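Local coordinates for protein PlaB phospholipase (Legionella pneumophila, PDB 6ZTH) that probably hydrolyses phospholipids, as a bacterial phospholipase that also binds the dinucleotide NAD+, at residues L232-Q237 with V247-R252; S192-G197 with T226-S231; T337-M342 with L447-T452; M16-V21 with L48-G53. One frame throughout, in Å; residues are numbered along the deposited sequence.

Contact 1. Residues L232-Q237 with V247-R252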
loop_
_atom_site.group_PDB
_atom_site.type_symbol
_atom_site.label_atom_id
_atom_site.label_comp_id
_atom_site.label_asym_id
_atom_site.label_seq_id
_atom_site.Cartn_x
_atom_site.Cartn_y
_atom_site.Cartn_z
ATOM N N LEU D 232 25.847 -10.771 19.420
ATOM C CA LEU D 232 25.044 -11.367 18.361
ATOM C C LEU D 232 24.765 -12.808 18.757
ATOM O O LEU D 232 25.682 -13.535 19.156
ATOM C CB LEU D 232 25.768 -11.292 17.019
ATOM C CG LEU D 232 25.190 -11.974 15.776
ATOM C CD1 LEU D 232 25.333 -13.488 15.829
ATOM C CD2 LEU D 232 23.730 -11.593 15.551
ATOM N N LEU D 233 23.508 -13.224 18.636
ATOM C CA LEU D 233 23.078 -14.553 19.051
ATOM C C LEU D 233 22.444 -15.270 17.869
ATOM O O LEU D 233 21.475 -14.772 17.286
ATOM C CB LEU D 233 22.092 -14.463 20.217
ATOM C CG LEU D 233 21.896 -15.773 20.976
ATOM C CD1 LEU D 233 21.618 -15.494 22.439
ATOM C CD2 LEU D 233 20.774 -16.594 20.364
ATOM N N LYS D 234 22.980 -16.441 17.532
ATOM C CA LYS D 234 22.495 -17.252 16.422
ATOM C C LYS D 234 21.867 -18.532 16.959
ATOM O O LYS D 234 22.490 -19.245 17.752
ATOM C CB LYS D 234 23.633 -17.607 15.461
ATOM C CG LYS D 234 24.125 -16.460 14.592
ATOM C CD LYS D 234 25.636 -16.552 14.380
ATOM C CE LYS D 234 26.153 -15.585 13.313
ATOM N NZ LYS D 234 25.304 -15.521 12.091
ATOM N N LEU D 235 20.643 -18.823 16.521
ATOM C CA LEU D 235 19.954 -20.070 16.852
ATOM C C LEU D 235 19.628 -20.781 15.540
ATOM O O LEU D 235 18.704 -20.381 14.821
ATOM C CB LEU D 235 18.689 -19.807 17.669
ATOM C CG LEU D 235 18.859 -18.989 18.948
ATOM C CD1 LEU D 235 17.523 -18.753 19.638
ATOM C CD2 LEU D 235 19.830 -19.684 19.892
ATOM N N HIS D 236 20.383 -21.831 15.226
ATOM C CA HIS D 236 20.203 -22.594 13.998
ATOM C C HIS D 236 19.384 -23.843 14.301
ATOM O O HIS D 236 19.805 -24.688 15.100
ATOM C CB HIS D 236 21.550 -22.982 13.386
ATOM C CG HIS D 236 22.420 -21.813 13.038
ATOM N ND1 HIS D 236 22.729 -21.476 11.737
ATOM C CD2 HIS D 236 23.062 -20.915 13.822
ATOM C CE1 HIS D 236 23.515 -20.414 11.734
ATOM N NE2 HIS D 236 23.732 -20.053 12.987
ATOM N N GLN D 237 18.226 -23.966 13.656
ATOM C CA GLN D 237 17.360 -25.125 13.839
ATOM C C GLN D 237 17.924 -26.318 13.074
ATOM O O GLN D 237 18.145 -26.237 11.861
ATOM C CB GLN D 237 15.946 -24.809 13.367
ATOM C CG GLN D 237 14.899 -25.784 13.867
ATOM C CD GLN D 237 13.511 -25.443 13.369
ATOM O OE1 GLN D 237 13.328 -25.074 12.209
ATOM N NE2 GLN D 237 12.522 -25.559 14.248
ATOM N N VAL D 247 20.977 -25.371 18.027
ATOM C CA VAL D 247 22.403 -25.151 18.239
ATOM C C VAL D 247 22.632 -23.648 18.220
ATOM O O VAL D 247 22.098 -22.946 17.353
ATOM C CB VAL D 247 23.262 -25.863 17.179
ATOM C CG1 VAL D 247 22.787 -27.298 16.985
ATOM C CG2 VAL D 247 23.233 -25.112 15.864
ATOM N N ALA D 248 23.408 -23.154 19.182
ATOM C CA ALA D 248 23.563 -21.725 19.409
ATOM C C ALA D 248 25.027 -21.324 19.331
ATOM O O ALA D 248 25.907 -22.052 19.801
ATOM C CB ALA D 248 22.993 -21.323 20.777
ATOM N N LYS D 249 25.275 -20.155 18.742
ATOM C CA LYS D 249 26.611 -19.576 18.638
ATOM C C LYS D 249 26.518 -18.117 19.062
ATOM O O LYS D 249 25.866 -17.312 18.387
ATOM C CB LYS D 249 27.158 -19.701 17.216
ATOM C CG LYS D 249 28.559 -19.131 17.021
ATOM C CD LYS D 249 28.752 -18.602 15.602
ATOM C CE LYS D 249 28.672 -19.717 14.567
ATOM N NZ LYS D 249 27.780 -19.356 13.429
HETATM N N MSE D 250 27.165 -17.778 20.173
HETATM C CA MSE D 250 27.166 -16.409 20.668
HETATM C C MSE D 250 28.499 -15.720 20.392
HETATM O O MSE D 250 29.566 -16.281 20.650
HETATM C CB MSE D 250 26.869 -16.386 22.171
HETATM C CG MSE D 250 26.632 -14.988 22.724
HETATM SE SE MSE D 250 25.557 -14.970 24.350
HETATM C CE MSE D 250 26.347 -13.418 25.226
ATOM N N THR D 251 28.428 -14.500 19.862
ATOM C CA THR D 251 29.599 -13.669 19.616
ATOM C C THR D 251 29.364 -12.292 20.223
ATOM O O THR D 251 28.222 -11.837 20.340
ATOM C CB THR D 251 29.899 -13.537 18.117
ATOM O OG1 THR D 251 28.672 -13.422 17.385
ATOM C CG2 THR D 251 30.672 -14.750 17.618
ATOM N N ARG D 252 30.455 -11.628 20.600
ATOM C CA ARG D 252 30.382 -10.384 21.353
ATOM C C ARG D 252 31.497 -9.443 20.922
ATOM O O ARG D 252 32.593 -9.877 20.560
ATOM C CB ARG D 252 30.477 -10.658 22.861
ATOM C CG ARG D 252 30.349 -9.436 23.752
ATOM C CD ARG D 252 30.349 -9.849 25.221
ATOM N NE ARG D 252 30.291 -8.709 26.131
ATOM C CZ ARG D 252 29.202 -7.978 26.353
ATOM N NH1 ARG D 252 28.068 -8.258 25.727
ATOM N NH2 ARG D 252 29.250 -6.962 27.205
#
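Leu-235 and Ala-248 form a non-hydrogen-bonded pair in an antiparallel beta hairpin, whose strands 231-238 and 245-252 run at 164° to each other over these segments. CD2 of Leu-235 reaches CB of Ala-248 at 3.7 Å. It gets there because CG lies beside the backbone N (chi1 -55°), which swings the branched end back over the partner strand. On the same face, Leu-233 only grazes the selenomethionine Met-250, and Leu-235 also packs against Ile-457 and Phe-436 of strands 451-463 and 434-438.

The opposite face is more polar. Lys-234 and Lys-249 run side by side, and CD of the first approaches NZ of the second at 3.7 Å. The two ammonium groups remain 4.8 Å apart, NZ of Lys-234 to NZ of Lys-249, because the chain of Lys-234 turns at chi2 and chi4 and leads its end away, toward a long, weak ion pair with Glu-456. Lys-249 crosses the neighbouring histidine instead, its NZ 4.1 Å from NE2 of His-236 and oblique to the ring. The nearby ammonium of Lys-249 would probably disfavour protonation of the imidazole. CB of His-236 rests on CG2 of Val-247 at 3.7 Å.

Alternating backbone pairs hold the register. The straightest bond, 176° at the hydrogen, joins Thr-251 N to Leu-232 O at 3.0 Å. The same oxygen receives a second, weak bond: the hydroxyl of Thr-251 lies between its own backbone N and carbonyl carbon, and OG1 stands 3.5 Å from Leu-232 O.

Contact 2. Residues S192-G197 with T226-S231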
loop_
_atom_site.group_PDB
_atom_site.type_symbol
_atom_site.label_atom_id
_atom_site.label_comp_id
_atom_site.label_asym_id
_atom_site.label_seq_id
_atom_site.Cartn_x
_atom_site.Cartn_y
_atom_site.Cartn_z
ATOM N N SER D 192 37.580 4.289 21.689
ATOM C CA SER D 192 36.191 4.639 21.433
ATOM C C SER D 192 35.409 4.661 22.740
ATOM O O SER D 192 35.740 3.948 23.692
ATOM C CB SER D 192 35.553 3.647 20.456
ATOM O OG SER D 192 34.161 3.874 20.330
ATOM N N PHE D 193 34.364 5.490 22.779
ATOM C CA PHE D 193 33.619 5.709 24.009
ATOM C C PHE D 193 32.144 5.926 23.705
ATOM O O PHE D 193 31.777 6.419 22.636
ATOM C CB PHE D 193 34.159 6.922 24.783
ATOM C CG PHE D 193 35.646 6.912 24.976
ATOM C CD1 PHE D 193 36.487 7.463 24.023
ATOM C CD2 PHE D 193 36.206 6.357 26.114
ATOM C CE1 PHE D 193 37.858 7.455 24.200
ATOM C CE2 PHE D 193 37.574 6.347 26.296
ATOM C CZ PHE D 193 38.401 6.897 25.339
ATOM N N VAL D 194 31.303 5.559 24.673
ATOM C CA VAL D 194 29.869 5.829 24.643
ATOM C C VAL D 194 29.508 6.463 25.981
ATOM O O VAL D 194 29.582 5.801 27.024
ATOM C CB VAL D 194 29.038 4.562 24.404
ATOM C CG1 VAL D 194 27.570 4.845 24.665
ATOM C CG2 VAL D 194 29.227 4.053 22.991
ATOM N N LEU D 195 29.111 7.734 25.955
ATOM C CA LEU D 195 28.750 8.491 27.153
ATOM C C LEU D 195 27.345 9.052 26.963
ATOM O O LEU D 195 27.169 10.052 26.261
ATOM C CB LEU D 195 29.741 9.623 27.408
ATOM C CG LEU D 195 31.123 9.289 27.960
ATOM C CD1 LEU D 195 31.933 10.572 28.079
ATOM C CD2 LEU D 195 31.026 8.585 29.295
ATOM N N THR D 196 26.353 8.441 27.606
ATOM C CA THR D 196 24.956 8.815 27.434
ATOM C C THR D 196 24.339 9.244 28.761
ATOM O O THR D 196 24.950 9.136 29.828
ATOM C CB THR D 196 24.158 7.647 26.825
ATOM O OG1 THR D 196 22.949 8.138 26.231
ATOM C CG2 THR D 196 23.820 6.602 27.890
ATOM N N GLY D 197 23.101 9.747 28.673
ATOM C CA GLY D 197 22.314 10.062 29.844
ATOM C C GLY D 197 20.928 9.450 29.733
ATOM O O GLY D 197 20.539 8.930 28.684
ATOM N N THR D 226 22.443 2.792 22.998
ATOM C CA THR D 226 23.666 3.573 22.863
ATOM C C THR D 226 24.918 2.707 22.907
ATOM O O THR D 226 25.947 3.076 22.330
ATOM C CB THR D 226 23.749 4.614 23.983
ATOM O OG1 THR D 226 24.704 5.624 23.638
ATOM C CG2 THR D 226 24.170 3.953 25.293
ATOM N N ASN D 227 24.842 1.560 23.569
ATOM C CA ASN D 227 26.024 0.842 24.018
ATOM C C ASN D 227 26.559 -0.088 22.942
ATOM O O ASN D 227 25.794 -0.677 22.174
ATOM C CB ASN D 227 25.680 0.061 25.288
ATOM C CG ASN D 227 26.872 -0.639 25.881
ATOM O OD1 ASN D 227 27.880 -0.013 26.210
ATOM N ND2 ASN D 227 26.763 -1.951 26.031
HETATM N N MSE D 228 27.882 -0.211 22.895
HETATM C CA MSE D 228 28.528 -1.038 21.886
HETATM C C MSE D 228 29.071 -2.344 22.457
HETATM O O MSE D 228 29.693 -3.124 21.737
HETATM C CB MSE D 228 29.668 -0.264 21.216
HETATM C CG MSE D 228 29.219 0.952 20.423
HETATM SE SE MSE D 228 28.057 0.513 18.915
HETATM C CE MSE D 228 29.409 -0.086 17.651
ATOM N N ASN D 229 28.853 -2.580 23.749
ATOM C CA ASN D 229 29.090 -3.902 24.331
ATOM C C ASN D 229 27.788 -4.675 24.170
ATOM O O ASN D 229 26.927 -4.670 25.047
ATOM C CB ASN D 229 29.512 -3.816 25.791
ATOM C CG ASN D 229 30.588 -2.783 26.025
ATOM O OD1 ASN D 229 31.776 -3.050 25.851
ATOM N ND2 ASN D 229 30.177 -1.590 26.436
ATOM N N TYR D 230 27.632 -5.324 23.021
ATOM C CA TYR D 230 26.458 -6.126 22.718
ATOM C C TYR D 230 26.915 -7.451 22.126
ATOM O O TYR D 230 28.067 -7.611 21.716
ATOM C CB TYR D 230 25.516 -5.406 21.749
ATOM C CG TYR D 230 26.175 -4.992 20.453
ATOM C CD1 TYR D 230 26.929 -3.829 20.377
ATOM C CD2 TYR D 230 26.044 -5.765 19.307
ATOM C CE1 TYR D 230 27.536 -3.446 19.194
ATOM C CE2 TYR D 230 26.647 -5.391 18.122
ATOM C CZ TYR D 230 27.391 -4.232 18.071
ATOM O OH TYR D 230 27.990 -3.862 16.890
ATOM N N SER D 231 25.992 -8.405 22.076
ATOM C CA SER D 231 26.268 -9.728 21.551
ATOM C C SER D 231 25.328 -10.034 20.396
ATOM O O SER D 231 24.172 -9.600 20.375
ATOM C CB SER D 231 26.111 -10.800 22.634
ATOM O OG SER D 231 27.114 -10.666 23.623
#
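Val-194 lodges against Thr-226 through one methyl, with CG1 3.1 Å from the threonine OG1, tight for a carbon and an oxygen. The two side chains pass each other in opposite directions, and CG1 of Val-194 also comes within 3.6 Å of CG2 of Thr-226. The other branch, CG2, lies over the main chain and stands 3.5 Å from Thr-226 O. Further along, the same CG2 meets CG of the selenomethionine Met-228 at 4.0 Å, the two chains crossing at about a right angle. Thr-196 completes the row from two residues on: its CG2 touches CG2 of Thr-226 at 3.7 Å. Both threonines place this methyl between backbone N and carbonyl carbon (chi1 -160° and -163°), and the methyls thereby face one another.

All of this is buried beside strand 191-197 of the six-stranded parallel sheet, whose strand order 2-1-3-4-5-6 is consistent with the core of an alpha/beta hydrolase. The segment 226-231 leads off helix 223-226 toward strand 231-238 and packs on strand 191-197 without a hydrogen bond to it.

A second shell holds the loop in shape. Asn-133 ND2 binds Thr-226 O, the oxygen under Val-194, and His-134 NE2 binds Asn-227 O. Within the loop, Asn-229 ND2 donates to Asn-227 OD1 at 2.8 Å, bent to 139°, while Asn-229 OD1 receives Met-256 N. Met-228 O accepts from Thr-253 OG1.

Contact 3. Residues T337-M342 with L447-T452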
loop_
_atom_site.group_PDB
_atom_site.type_symbol
_atom_site.label_atom_id
_atom_site.label_comp_id
_atom_site.label_asym_id
_atom_site.label_seq_id
_atom_site.Cartn_x
_atom_site.Cartn_y
_atom_site.Cartn_z
ATOM N N THR D 337 12.248 4.566 36.980
ATOM C CA THR D 337 13.125 4.215 35.870
ATOM C C THR D 337 14.135 3.194 36.366
ATOM O O THR D 337 14.869 3.460 37.324
ATOM C CB THR D 337 13.838 5.449 35.305
ATOM O OG1 THR D 337 14.878 5.858 36.200
ATOM C CG2 THR D 337 12.855 6.595 35.111
ATOM N N ASN D 338 14.169 2.031 35.721
ATOM C CA ASN D 338 15.060 0.944 36.081
ATOM C C ASN D 338 16.116 0.766 34.985
ATOM O O ASN D 338 16.404 1.700 34.224
ATOM C CB ASN D 338 14.230 -0.320 36.320
ATOM C CG ASN D 338 13.385 -0.232 37.577
ATOM O OD1 ASN D 338 13.830 0.286 38.601
ATOM N ND2 ASN D 338 12.159 -0.738 37.506
ATOM N N ARG D 339 16.698 -0.427 34.913
ATOM C CA ARG D 339 17.644 -0.793 33.867
ATOM C C ARG D 339 16.967 -1.762 32.908
ATOM O O ARG D 339 16.243 -2.668 33.334
ATOM C CB ARG D 339 18.906 -1.416 34.466
ATOM C CG ARG D 339 19.599 -0.528 35.499
ATOM C CD ARG D 339 20.032 -1.310 36.733
ATOM N NE ARG D 339 21.027 -2.334 36.425
ATOM C CZ ARG D 339 22.343 -2.134 36.423
ATOM N NH1 ARG D 339 22.845 -0.939 36.711
ATOM N NH2 ARG D 339 23.160 -3.137 36.130
ATOM N N TYR D 340 17.200 -1.565 31.613
ATOM C CA TYR D 340 16.460 -2.269 30.578
ATOM C C TYR D 340 17.417 -2.910 29.585
ATOM O O TYR D 340 18.598 -2.562 29.508
ATOM C CB TYR D 340 15.506 -1.318 29.841
ATOM C CG TYR D 340 14.564 -0.570 30.758
ATOM C CD1 TYR D 340 14.994 0.536 31.479
ATOM C CD2 TYR D 340 13.245 -0.973 30.904
ATOM C CE1 TYR D 340 14.134 1.219 32.319
ATOM C CE2 TYR D 340 12.378 -0.297 31.740
ATOM C CZ TYR D 340 12.828 0.799 32.446
ATOM O OH TYR D 340 11.969 1.476 33.281
ATOM N N SER D 341 16.881 -3.859 28.820
ATOM C CA SER D 341 17.628 -4.561 27.789
ATOM C C SER D 341 16.814 -4.582 26.503
ATOM O O SER D 341 15.580 -4.613 26.530
ATOM C CB SER D 341 17.963 -5.997 28.212
ATOM O OG SER D 341 18.647 -6.015 29.451
HETATM N N MSE D 342 17.521 -4.566 25.379
HETATM C CA MSE D 342 16.890 -4.577 24.066
HETATM C C MSE D 342 17.215 -5.865 23.315
HETATM O O MSE D 342 18.380 -6.227 23.167
HETATM C CB MSE D 342 17.354 -3.367 23.253
HETATM C CG MSE D 342 16.620 -3.177 21.940
HETATM SE SE MSE D 342 15.350 -1.708 22.022
HETATM C CE MSE D 342 16.440 -0.299 21.234
ATOM N N LEU D 447 20.563 -11.678 28.440
ATOM C CA LEU D 447 20.208 -10.286 28.667
ATOM C C LEU D 447 21.167 -9.683 29.684
ATOM O O LEU D 447 21.384 -10.255 30.759
ATOM C CB LEU D 447 18.768 -10.155 29.162
ATOM C CG LEU D 447 17.660 -10.399 28.138
ATOM C CD1 LEU D 447 17.973 -9.751 26.796
ATOM C CD2 LEU D 447 17.423 -11.892 27.969
ATOM N N HIS D 448 21.743 -8.537 29.334
ATOM C CA HIS D 448 22.584 -7.757 30.219
ATOM C C HIS D 448 21.964 -6.380 30.415
ATOM O O HIS D 448 21.430 -5.805 29.461
ATOM C CB HIS D 448 24.001 -7.618 29.644
ATOM C CG HIS D 448 24.681 -8.929 29.401
ATOM N ND1 HIS D 448 25.227 -9.683 30.416
ATOM C CD2 HIS D 448 24.900 -9.623 28.259
ATOM C CE1 HIS D 448 25.751 -10.785 29.912
ATOM N NE2 HIS D 448 25.567 -10.774 28.604
ATOM N N PRO D 449 22.007 -5.831 31.627
ATOM C CA PRO D 449 21.364 -4.530 31.857
ATOM C C PRO D 449 22.019 -3.438 31.025
ATOM O O PRO D 449 23.235 -3.424 30.829
ATOM C CB PRO D 449 21.552 -4.295 33.360
ATOM C CG PRO D 449 22.694 -5.170 33.756
ATOM C CD PRO D 449 22.698 -6.343 32.826
ATOM N N ASN D 450 21.189 -2.518 30.530
ATOM C CA ASN D 450 21.651 -1.414 29.689
ATOM C C ASN D 450 22.334 -1.929 28.424
ATOM O O ASN D 450 23.318 -1.355 27.953
ATOM C CB ASN D 450 22.594 -0.488 30.463
ATOM C CG ASN D 450 21.902 0.237 31.597
ATOM O OD1 ASN D 450 20.776 0.715 31.453
ATOM N ND2 ASN D 450 22.577 0.329 32.738
ATOM N N GLU D 451 21.807 -3.017 27.864
ATOM C CA GLU D 451 22.430 -3.656 26.718
ATOM C C GLU D 451 21.381 -4.067 25.697
ATOM O O GLU D 451 20.253 -4.424 26.044
ATOM C CB GLU D 451 23.244 -4.892 27.136
ATOM C CG GLU D 451 24.561 -5.031 26.392
ATOM C CD GLU D 451 25.437 -6.149 26.931
ATOM O OE1 GLU D 451 25.381 -7.271 26.382
ATOM O OE2 GLU D 451 26.187 -5.904 27.900
ATOM N N THR D 452 21.772 -4.003 24.429
ATOM C CA THR D 452 21.007 -4.568 23.328
ATOM C C THR D 452 21.597 -5.926 22.972
ATOM O O THR D 452 22.819 -6.106 22.996
ATOM C CB THR D 452 21.037 -3.648 22.106
ATOM O OG1 THR D 452 20.340 -2.429 22.401
ATOM C CG2 THR D 452 20.390 -4.319 20.900
HETATM O O HOH W 1 18.097 2.526 31.688
#
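Arg-339 lays its side chain alongside Pro-449, bent at chi2 and chi3 so that NH2 comes to 3.2 Å from the ring atom CG. Asn-450 ND2 sits over one face of the guanidinium, 4.2 Å from Arg-339 NH1, with the two planes turned 60° apart. That amide is bound by Gln-318, and Asn-450 OD1 receives a water that also donates to Asn-338 O. Tyr-340 contributes its carbonyl: O accepts Asn-450 N at 2.8 Å from within the type II turn His-448 to Glu-451, where Asn-450 has phi 60°.

At Ser-341, OG lies beside the backbone N (chi1 -55°) and donates to His-448 O at 2.8 Å, from above the carbonyl plane. Met-342, a selenomethionine, begins the parallel pairing of strands 340-349 and 451-463, its N bonded to Glu-451 O at 2.8 Å. Its CB lies 3.2 Å from Thr-452 OG1, which is bonded to Ala-224 O, and its side chain is about 7 Å from that of the NAD+-binding Tyr-393.

The turn is tied to the first strand at both ends and its middle, by a serine hydroxyl and main-chain amides rather than by charge, which probably matters most for the buried carbonyls of Tyr-340 and Glu-451.

Contact 4. Residues M16-V21 with L48-G53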
loop_
_atom_site.group_PDB
_atom_site.type_symbol
_atom_site.label_atom_id
_atom_site.label_comp_id
_atom_site.label_asym_id
_atom_site.label_seq_id
_atom_site.Cartn_x
_atom_site.Cartn_y
_atom_site.Cartn_z
HETATM N N MSE D 16 46.688 17.372 18.864
HETATM C CA MSE D 16 45.585 16.543 18.387
HETATM C C MSE D 16 44.592 17.429 17.642
HETATM O O MSE D 16 44.614 18.652 17.778
HETATM C CB MSE D 16 44.899 15.810 19.543
HETATM C CG MSE D 16 43.626 16.474 20.053
HETATM SE SE MSE D 16 42.868 15.650 21.660
HETATM C CE MSE D 16 43.301 13.782 21.297
ATOM N N ILE D 17 43.728 16.803 16.852
ATOM C CA ILE D 17 42.638 17.487 16.169
ATOM C C ILE D 17 41.331 16.925 16.708
ATOM O O ILE D 17 41.245 15.749 17.075
ATOM C CB ILE D 17 42.728 17.320 14.637
ATOM C CG1 ILE D 17 43.941 18.079 14.092
ATOM C CG2 ILE D 17 41.459 17.815 13.960
ATOM C CD1 ILE D 17 44.507 17.491 12.818
ATOM N N VAL D 18 40.313 17.777 16.780
ATOM C CA VAL D 18 38.996 17.378 17.262
ATOM C C VAL D 18 37.953 17.828 16.251
ATOM O O VAL D 18 38.038 18.931 15.702
ATOM C CB VAL D 18 38.689 17.961 18.657
ATOM C CG1 VAL D 18 37.415 17.347 19.215
ATOM C CG2 VAL D 18 39.854 17.716 19.601
ATOM N N ILE D 19 36.969 16.966 16.003
ATOM C CA ILE D 19 35.924 17.217 15.019
ATOM C C ILE D 19 34.587 16.849 15.644
ATOM O O ILE D 19 34.358 15.682 15.984
ATOM C CB ILE D 19 36.147 16.420 13.721
ATOM C CG1 ILE D 19 37.487 16.799 13.087
ATOM C CG2 ILE D 19 34.993 16.657 12.751
ATOM C CD1 ILE D 19 37.817 16.022 11.825
ATOM N N PHE D 20 33.708 17.837 15.787
ATOM C CA PHE D 20 32.347 17.595 16.241
ATOM C C PHE D 20 31.462 17.262 15.047
ATOM O O PHE D 20 31.537 17.916 14.002
ATOM C CB PHE D 20 31.786 18.818 16.968
ATOM C CG PHE D 20 32.482 19.134 18.260
ATOM C CD1 PHE D 20 33.660 19.861 18.268
ATOM C CD2 PHE D 20 31.954 18.711 19.468
ATOM C CE1 PHE D 20 34.302 20.156 19.456
ATOM C CE2 PHE D 20 32.590 19.002 20.661
ATOM C CZ PHE D 20 33.766 19.725 20.654
ATOM N N VAL D 21 30.627 16.238 15.204
ATOM C CA VAL D 21 29.569 15.938 14.246
ATOM C C VAL D 21 28.275 15.750 15.026
ATOM O O VAL D 21 28.256 15.065 16.054
ATOM C CB VAL D 21 29.886 14.701 13.387
ATOM C CG1 VAL D 21 30.131 13.486 14.250
ATOM C CG2 VAL D 21 28.755 14.444 12.399
ATOM N N LEU D 48 44.967 19.756 27.386
ATOM C CA LEU D 48 44.977 19.057 26.111
ATOM C C LEU D 48 46.034 19.700 25.223
ATOM O O LEU D 48 46.450 20.840 25.446
ATOM C CB LEU D 48 43.614 19.104 25.415
ATOM C CG LEU D 48 42.429 18.507 26.171
ATOM C CD1 LEU D 48 41.126 18.888 25.486
ATOM C CD2 LEU D 48 42.575 17.000 26.272
ATOM N N ASP D 49 46.465 18.957 24.211
ATOM C CA ASP D 49 47.466 19.426 23.263
ATOM C C ASP D 49 46.796 19.648 21.909
ATOM O O ASP D 49 47.041 18.932 20.936
ATOM C CB ASP D 49 48.628 18.418 23.171
ATOM C CG ASP D 49 49.728 18.884 22.232
ATOM O OD1 ASP D 49 50.838 18.301 22.261
ATOM O OD2 ASP D 49 49.487 19.829 21.457
ATOM N N ILE D 50 45.932 20.659 21.860
ATOM C CA ILE D 50 45.239 21.054 20.640
ATOM C C ILE D 50 45.727 22.441 20.252
ATOM O O ILE D 50 45.514 23.411 20.989
ATOM C CB ILE D 50 43.713 21.045 20.818
ATOM C CG1 ILE D 50 43.289 19.894 21.732
ATOM C CG2 ILE D 50 43.037 20.958 19.457
ATOM C CD1 ILE D 50 41.796 19.643 21.766
ATOM N N GLN D 51 46.377 22.537 19.096
ATOM C CA GLN D 51 46.784 23.834 18.577
ATOM C C GLN D 51 45.557 24.638 18.158
ATOM O O GLN D 51 44.541 24.085 17.730
ATOM C CB GLN D 51 47.735 23.661 17.393
ATOM C CG GLN D 51 49.118 23.157 17.788
ATOM C CD GLN D 51 50.048 22.936 16.602
ATOM O OE1 GLN D 51 50.979 22.134 16.677
ATOM N NE2 GLN D 51 49.806 23.654 15.510
ATOM N N VAL D 52 45.654 25.961 18.297
ATOM C CA VAL D 52 44.543 26.822 17.911
ATOM C C VAL D 52 44.244 26.614 16.434
ATOM O O VAL D 52 45.148 26.634 15.588
ATOM C CB VAL D 52 44.861 28.292 18.223
ATOM C CG1 VAL D 52 45.011 28.490 19.727
ATOM C CG2 VAL D 52 46.115 28.745 17.487
ATOM N N GLY D 53 42.968 26.402 16.118
ATOM C CA GLY D 53 42.557 26.097 14.767
ATOM C C GLY D 53 42.517 24.624 14.430
ATOM O O GLY D 53 42.237 24.279 13.273
#
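The main chains of Met-16 and Ile-50 draw to 5.1 Å between their CA atoms, just ahead of strand 17-21, but do not pair in a regular bridge. A hydrogen bond is modelled from Met-16 N to Asp-49 O, yet it is very short and the place of that oxygen is unsure, which makes its geometry doubtful.

Side-chain packing carries the contact, and Ile-50 is at its centre. Its two branches do different work. CG1 lies beside its backbone N (chi1 -36°, well short of the usual -60°), and this sends CD1 inward to Val-18, whose CG2 it meets at 3.5 Å, tighter than ordinary van der Waals contact, with the side chains at about a right angle. The selenomethionine Met-16 runs obliquely over the same branch, placing CG 3.8 Å from Ile-50 CG1 and SE 4.1 Å from Ile-50 CD1. The other branch, CG2, turns back to the first segment's main chain and stands 3.3 Å from Met-16 O. Asp-49, next to it, remains on the exposed side.

Gly-53 O binds Asn-472 ND2 of a second subunit, whose Ile-470 and Phe-468 pack on Ile-19 and Val-21. The segment 48-53 ends the connection from strand 17-21 through helix 35-44 to its parallel neighbour 55-60, a beta-alpha-beta unit. Ser-43 OG at the end of that helix bonds both Leu-48 O and Ile-50 O, while Ile-50 also packs on Ile-55. On the other side of strand 17-21 lies strand 94-98, and Val-18 touches its Ile-97.

In the fold
Contacts 2 and 3 are buried, whereas contacts 1 and 4 are partly exposed. Contacts 2 and 4 belong to the same parallel sheet, at strands 191-197 and 17-21, and both are chiefly methyl packing of a loop on a strand. Contacts 1 and 3 belong to the mixed sheet, where strands 231-238 and 451-463 are neighbours, and rely on backbone pairing: regular antiparallel bonds in the hairpin, a turn and parallel start in contact 3. Segment 226-231 links the two sheets, since it packs on strand 191-197 and also touches contacts 1 and 3. A salt bridge of Arg-252 with Glu-451 joins these last two, while contact 4 lies about 42 Å from contact 1, centre to centre.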